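Local atomic coordinates of photosystem II assembly protein Ycf48 (Thermosynechococcus elongatus, PDB entry 5OJ5), a protein that assists the early steps of photosystem II assembly and the replacement of photodamaged D1, binding the C-terminal extension of the D1 precursor. Residues V72-T77 with D99-S104; M185-R190 with L227-F232. One frame throughout, in Å; residues are numbered along the deposited sequence. Where two conformers were deposited one is given.

Contact 1: V72-T77 with D99-S104; sequences VGVNAT and DYRFNS
Gly-73 pairs with Phe-102, and Ala-76 with Tyr-100, in the two backbone hydrogen bonds between V72-T77 and D99-S104. Phe-102 N donates to Gly-73 O over 3.1 Å, and Ala-76 N to Tyr-100 O over 2.8 Å. A single water adds a third link, accepting from Asn-75 N and donating to Asp-99 O. Not every carbonyl is so well served: Phe-102 O is buried without a hydrogen-bonding partner; Gly-73 CA makes a CA-H...O contact with it and Val-72 CG2 packs against it.

A tight turn carries the donor of the second bond. Asn-75 and Ala-76 both adopt left-handed helical backbone angles, and Val-74 O accepts both the backbone N and the hydroxyl of Thr-77, the bond from Thr-77 OG1 to Val-74 O being 2.7 Å long and lying nearly along the C=O axis. The turn thus fixed presents the N-H of Ala-76 to Tyr-100 O, just ahead of strand 101-108.

Apolar packing centres on the Phe-102 ring. With CG anti to its own carbonyl carbon (chi1 -69°), one face of the ring receives Ala-76, whose CA sits 3.9 Å from the centroid, a CH-pi contact offset toward the rim. Ala-76 CB reaches Phe-102 CZ at 3.8 Å, and Thr-77 O comes up to the ring's edge at CD2. At the root of the ring Val-72 crosses Phe-102 at about a right angle, Val-72 CB to Phe-102 CB 3.6 Å.

In this beta-propeller the turn joins strands 69-73 and 77-81 of one blade and rests on the start of strand 101-108, the first strand of the next blade. Ile-114 of strand 111-117, and Ile-120 and Leu-122 of strand 120-124, also pack on Phe-102, while strand 58-63 flanks Val-72 and Arg-101.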
loop_
_atom_site.group_PDB
_atom_site.type_symbol
_atom_site.label_atom_id
_atom_site.label_comp_id
_atom_site.label_asym_id
_atom_site.label_seq_id
_atom_site.Cartn_x
_atom_site.Cartn_y
_atom_site.Cartn_z
ATOM N N VAL A 72 10.393 2.185 4.139
ATOM C CA VAL A 72 10.938 0.915 4.585
ATOM C C VAL A 72 10.853 -0.098 3.453
ATOM O O VAL A 72 10.000 0.005 2.557
ATOM C CB VAL A 72 10.222 0.348 5.836
ATOM C CG1 VAL A 72 10.316 1.314 6.989
ATOM C CG2 VAL A 72 8.759 -0.002 5.543
ATOM N N GLY A 73 11.690 -1.140 3.531
ATOM C CA GLY A 73 11.578 -2.222 2.566
ATOM C C GLY A 73 12.411 -3.414 2.912
ATOM O O GLY A 73 12.698 -3.720 4.078
ATOM N N VAL A 74 12.826 -4.092 1.840
ATOM C CA VAL A 74 13.549 -5.361 1.905
ATOM C C VAL A 74 14.939 -5.139 2.492
ATOM O O VAL A 74 15.506 -4.047 2.384
ATOM C CB VAL A 74 13.586 -5.926 0.467
ATOM C CG1 VAL A 74 14.462 -7.142 0.324
ATOM C CG2 VAL A 74 12.159 -6.290 0.021
ATOM N N ASN A 75 15.501 -6.192 3.119
ATOM C CA ASN A 75 16.831 -6.133 3.713
ATOM C C ASN A 75 16.948 -5.048 4.759
ATOM O O ASN A 75 17.952 -4.334 4.836
ATOM C CB ASN A 75 17.893 -6.036 2.645
ATOM C CG ASN A 75 17.894 -7.246 1.742
ATOM O OD1 ASN A 75 18.239 -7.127 0.580
ATOM N ND2 ASN A 75 17.482 -8.424 2.265
ATOM N N ALA A 76 15.894 -4.937 5.570
ATOM C CA ALA A 76 15.873 -4.008 6.694
ATOM C C ALA A 76 16.127 -2.592 6.236
ATOM O O ALA A 76 16.683 -1.790 6.982
ATOM C CB ALA A 76 16.810 -4.459 7.826
ATOM N N THR A 77 15.665 -2.262 5.034
ATOM C CA THR A 77 15.871 -0.905 4.523
ATOM C C THR A 77 14.984 0.094 5.237
ATOM O O THR A 77 13.774 -0.112 5.366
ATOM C CB THR A 77 15.626 -0.843 3.012
ATOM O OG1 THR A 77 16.635 -1.642 2.380
ATOM C CG2 THR A 77 15.702 0.572 2.455
ATOM N N ASP A 99 18.150 -9.490 7.330
ATOM C CA ASP A 99 17.284 -10.175 6.379
ATOM C C ASP A 99 15.801 -9.810 6.507
ATOM O O ASP A 99 14.973 -10.190 5.656
ATOM C CB ASP A 99 17.557 -11.680 6.422
ATOM C CG ASP A 99 18.936 -12.008 5.947
ATOM O OD1 ASP A 99 19.351 -11.444 4.913
ATOM O OD2 ASP A 99 19.626 -12.798 6.611
ATOM N N TYR A 100 15.432 -8.961 7.443
ATOM C CA TYR A 100 14.034 -8.607 7.656
ATOM C C TYR A 100 13.433 -7.905 6.450
ATOM O O TYR A 100 14.040 -7.023 5.840
ATOM C CB TYR A 100 13.924 -7.677 8.853
ATOM C CG TYR A 100 14.359 -8.309 10.160
ATOM C CD1 TYR A 100 13.496 -9.172 10.811
ATOM C CD2 TYR A 100 15.578 -8.006 10.755
ATOM C CE1 TYR A 100 13.838 -9.749 12.055
ATOM C CE2 TYR A 100 15.918 -8.568 11.989
ATOM C CZ TYR A 100 15.039 -9.440 12.636
ATOM O OH TYR A 100 15.326 -10.039 13.831
ATOM N N ARG A 101 12.233 -8.312 6.110
ATOM C CA ARG A 101 11.417 -7.610 5.130
ATOM C C ARG A 101 10.533 -6.672 5.924
ATOM O O ARG A 101 9.607 -7.125 6.602
ATOM C CB ARG A 101 10.598 -8.644 4.382
ATOM C CG ARG A 101 9.688 -8.075 3.360
ATOM C CD ARG A 101 8.788 -9.192 2.812
ATOM N NE ARG A 101 7.790 -8.699 1.880
ATOM C CZ ARG A 101 7.983 -8.508 0.575
ATOM N NH1 ARG A 101 9.143 -8.813 -0.027
ATOM N NH2 ARG A 101 6.979 -8.042 -0.157
ATOM N N PHE A 102 10.815 -5.352 5.883
ATOM C CA PHE A 102 9.970 -4.384 6.566
ATOM C C PHE A 102 8.786 -4.094 5.663
ATOM O O PHE A 102 8.932 -3.448 4.625
ATOM C CB PHE A 102 10.733 -3.103 6.883
ATOM C CG PHE A 102 11.813 -3.215 7.933
ATOM C CD1 PHE A 102 11.847 -4.175 8.916
ATOM C CD2 PHE A 102 12.801 -2.238 7.963
ATOM C CE1 PHE A 102 12.859 -4.174 9.876
ATOM C CE2 PHE A 102 13.758 -2.215 8.937
ATOM C CZ PHE A 102 13.799 -3.216 9.875
ATOM N N ASN A 103 7.627 -4.634 6.039
ATOM C CA ASN A 103 6.428 -4.673 5.230
ATOM C C ASN A 103 5.597 -3.398 5.358
ATOM O O ASN A 103 4.804 -3.100 4.464
ATOM C CB ASN A 103 5.533 -5.893 5.721
ATOM C CG ASN A 103 6.009 -7.194 5.318
ATOM O OD1 ASN A 103 6.558 -7.375 4.241
ATOM N ND2 ASN A 103 5.741 -8.156 6.169
ATOM N N SER A 104 5.704 -2.695 6.491
ATOM C CA SER A 104 4.721 -1.674 6.822
ATOM C C SER A 104 5.360 -0.685 7.770
ATOM O O SER A 104 6.044 -1.084 8.713
ATOM C CB SER A 104 3.512 -2.343 7.445
ATOM O OG SER A 104 2.510 -1.463 7.889
HETATM O O HOH W 1 14.327 -8.891 3.224
#

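Contact 2: M185-R190 with L227-F232; sequences MRNLNR and LHNMGF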
loop_
_atom_site.group_PDB
_atom_site.type_symbol
_atom_site.label_atom_id
_atom_site.label_comp_id
_atom_site.label_asym_id
_atom_site.label_seq_id
_atom_site.Cartn_x
_atom_site.Cartn_y
_atom_site.Cartn_z
ATOM N N MET A 185 -2.715 -13.774 2.706
ATOM C CA MET A 185 -3.428 -12.819 1.865
ATOM C C MET A 185 -2.551 -12.366 0.713
ATOM O O MET A 185 -1.383 -12.046 0.887
ATOM C CB MET A 185 -3.757 -11.598 2.749
ATOM C CG MET A 185 -4.632 -11.901 3.961
ATOM S SD MET A 185 -4.926 -10.552 5.069
ATOM C CE MET A 185 -3.287 -10.148 5.563
ATOM N N ARG A 186 -3.132 -12.285 -0.477
ATOM C CA ARG A 186 -2.457 -11.758 -1.648
ATOM C C ARG A 186 -2.292 -10.234 -1.578
ATOM O O ARG A 186 -1.326 -9.676 -2.107
ATOM C CB ARG A 186 -3.281 -12.138 -2.899
ATOM C CG ARG A 186 -2.624 -11.815 -4.203
ATOM C CD ARG A 186 -3.501 -12.261 -5.327
ATOM N NE ARG A 186 -2.795 -12.316 -6.589
ATOM C CZ ARG A 186 -2.259 -13.398 -7.160
ATOM N NH1 ARG A 186 -2.289 -14.627 -6.624
ATOM N NH2 ARG A 186 -1.648 -13.239 -8.330
ATOM N N ASN A 187 -3.225 -9.545 -0.941
ATOM C CA ASN A 187 -3.207 -8.095 -0.815
ATOM C C ASN A 187 -4.161 -7.753 0.313
ATOM O O ASN A 187 -5.073 -8.530 0.621
ATOM C CB ASN A 187 -3.582 -7.382 -2.132
ATOM C CG ASN A 187 -2.376 -6.978 -2.944
ATOM O OD1 ASN A 187 -1.436 -6.393 -2.410
ATOM N ND2 ASN A 187 -2.404 -7.234 -4.247
ATOM N N LEU A 188 -3.944 -6.579 0.909
ATOM C CA LEU A 188 -4.688 -6.104 2.062
ATOM C C LEU A 188 -4.757 -4.594 1.980
ATOM O O LEU A 188 -3.725 -3.950 1.792
ATOM C CB LEU A 188 -3.940 -6.525 3.339
ATOM C CG LEU A 188 -4.487 -6.023 4.663
ATOM C CD1 LEU A 188 -5.871 -6.565 4.961
ATOM C CD2 LEU A 188 -3.525 -6.369 5.799
ATOM N N ASN A 189 -5.941 -4.021 2.163
ATOM C CA ASN A 189 -6.085 -2.559 2.188
ATOM C C ASN A 189 -7.063 -2.171 3.275
ATOM O O ASN A 189 -7.943 -2.951 3.665
ATOM C CB ASN A 189 -6.506 -2.001 0.821
ATOM C CG ASN A 189 -5.314 -1.721 -0.055
ATOM O OD1 ASN A 189 -4.410 -0.993 0.366
ATOM N ND2 ASN A 189 -5.261 -2.312 -1.231
ATOM N N ARG A 190 -6.932 -0.938 3.745
ATOM C CA ARG A 190 -7.676 -0.386 4.867
ATOM C C ARG A 190 -8.516 0.813 4.432
ATOM O O ARG A 190 -8.086 1.598 3.575
ATOM C CB ARG A 190 -6.671 0.062 5.949
ATOM C CG ARG A 190 -7.336 0.441 7.254
ATOM C CD ARG A 190 -6.280 0.908 8.249
ATOM N NE ARG A 190 -6.768 0.983 9.621
ATOM C CZ ARG A 190 -7.338 2.060 10.164
ATOM N NH1 ARG A 190 -7.527 3.167 9.448
ATOM N NH2 ARG A 190 -7.749 1.998 11.426
ATOM N N LEU A 227 -8.858 -12.464 -8.794
ATOM C CA LEU A 227 -8.581 -11.180 -8.176
ATOM C C LEU A 227 -7.100 -11.019 -7.922
ATOM O O LEU A 227 -6.391 -11.964 -7.560
ATOM C CB LEU A 227 -9.291 -11.134 -6.826
ATOM C CG LEU A 227 -10.789 -11.005 -6.866
ATOM C CD1 LEU A 227 -11.391 -11.381 -5.559
ATOM C CD2 LEU A 227 -11.154 -9.518 -7.217
ATOM N N HIS A 228 -6.623 -9.798 -8.106
ATOM C CA HIS A 228 -5.265 -9.448 -7.755
ATOM C C HIS A 228 -5.162 -8.495 -6.574
ATOM O O HIS A 228 -4.383 -8.715 -5.651
ATOM C CB HIS A 228 -4.498 -8.806 -8.898
ATOM C CG HIS A 228 -3.100 -8.550 -8.488
ATOM N ND1 HIS A 228 -2.276 -9.580 -8.079
ATOM C CD2 HIS A 228 -2.440 -7.400 -8.213
ATOM C CE1 HIS A 228 -1.130 -9.084 -7.663
ATOM N NE2 HIS A 228 -1.199 -7.766 -7.740
ATOM N N ASN A 229 -5.949 -7.416 -6.577
ATOM C CA ASN A 229 -5.893 -6.400 -5.531
ATOM C C ASN A 229 -7.270 -5.783 -5.380
ATOM O O ASN A 229 -8.059 -5.794 -6.324
ATOM C CB ASN A 229 -4.817 -5.336 -5.836
ATOM C CG ASN A 229 -4.356 -4.555 -4.618
ATOM O OD1 ASN A 229 -4.851 -4.750 -3.495
ATOM N ND2 ASN A 229 -3.387 -3.664 -4.828
ATOM N N MET A 230 -7.536 -5.273 -4.180
ATOM C CA MET A 230 -8.803 -4.601 -3.892
ATOM C C MET A 230 -8.541 -3.522 -2.869
ATOM O O MET A 230 -7.641 -3.662 -2.022
ATOM C CB MET A 230 -9.858 -5.530 -3.313
ATOM C CG MET A 230 -10.301 -6.584 -4.304
ATOM S SD MET A 230 -11.562 -7.704 -3.645
ATOM C CE MET A 230 -12.941 -6.587 -3.590
ATOM N N GLY A 231 -9.376 -2.477 -2.883
ATOM C CA GLY A 231 -9.297 -1.405 -1.910
ATOM C C GLY A 231 -10.547 -0.598 -1.888
ATOM O O GLY A 231 -11.569 -1.001 -2.452
ATOM N N PHE A 232 -10.470 0.546 -1.217
ATOM C CA PHE A 232 -11.623 1.403 -0.997
ATOM C C PHE A 232 -11.519 2.672 -1.808
ATOM O O PHE A 232 -10.423 3.196 -2.005
ATOM C CB PHE A 232 -11.726 1.750 0.494
ATOM C CG PHE A 232 -11.918 0.537 1.357
ATOM C CD1 PHE A 232 -13.188 0.082 1.632
ATOM C CD2 PHE A 232 -10.819 -0.158 1.886
ATOM C CE1 PHE A 232 -13.375 -1.058 2.413
ATOM C CE2 PHE A 232 -11.018 -1.301 2.668
ATOM C CZ PHE A 232 -12.278 -1.724 2.930
HETATM O O HOH W 2 -0.612 -5.762 -6.250
HETATM O O HOH W 3 -2.571 -1.893 -2.709
HETATM O O HOH W 4 -8.045 1.029 0.346
#
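Asn-187 lies abreast of Asn-229 and Asn-189 abreast of Gly-231 on two strands that run parallel to within 4°, their axes 6.3 Å apart at closest approach, with the bonds across the gap made by side chains. Asparagine amides do most of this bridging. Asn-187 ND2 donates to His-228 O at 2.8 Å, and two residues on Asn-189 ND2 repeats the gesture to Met-230 O, also 2.8 Å; both bonds are nearly straight, and each oxygen lies close to the plane of the amide that serves it. Asn-229 fills the interval: its amide stacks on that of Asn-187, the planes 18° apart, with Asn-229 OD1 3.2 Å from Asn-187 CB. Its CG is anti to the backbone N (chi1 -159°), which swings the amide toward the other strand, and Leu-273 O of a further blade takes its ND2 hydrogen as well.

These are the first strands of successive blades of the seven-bladed propeller, set side by side around the central pore. His-228 and Asn-229 form a classic beta bulge facing Ile-241 of strand 238-242, consistent with both side chains reaching the neighbouring blade. Arg-186 NE makes a nearly straight hydrogen bond to His-228 ND1 (3.2 Å); ND1 lies in the guanidinium plane, while NE sits out of the imidazole plane, and the two flat groups stand nearly perpendicular. Ser-201 O holds Arg-186 NH1.

Water fills the seam too: one molecule joins Asn-187 ND2 to His-228 NE2, though this link and the bond to ND1 hold for one of two deposited His-228 conformers and are to that extent uncertain. A second is shared by the ND2 atoms of Asn-189 and Asn-229, and a third spans Arg-190 O and Phe-232 N. Beside this last one the edge of the Phe-232 ring meets Asn-189 O, Phe-232 CE2 at 3.6 Å.

How the contacts relate
Followed from the N terminus, the chain first closes contact 1 and only later opens contact 2, so the two loops stand in series and neither nest nor cross. Contact 1 spans strands 77-81 and 89-90, tying a hairpin turn of one blade to the first strand of the next. The blade built from strands 144-151 to 175-178 then intervenes. Contact 2 spans strands 196-199, 205-209 and 217-220, together with the Arg-rich patch at 202-226, and sets one blade's first strand beside its successor's. Centres about 20 Å apart, the two illustrate different ways of joining neighbouring propeller blades: main-chain pairing at a turn, and side-chain and water bridges between parallel strands.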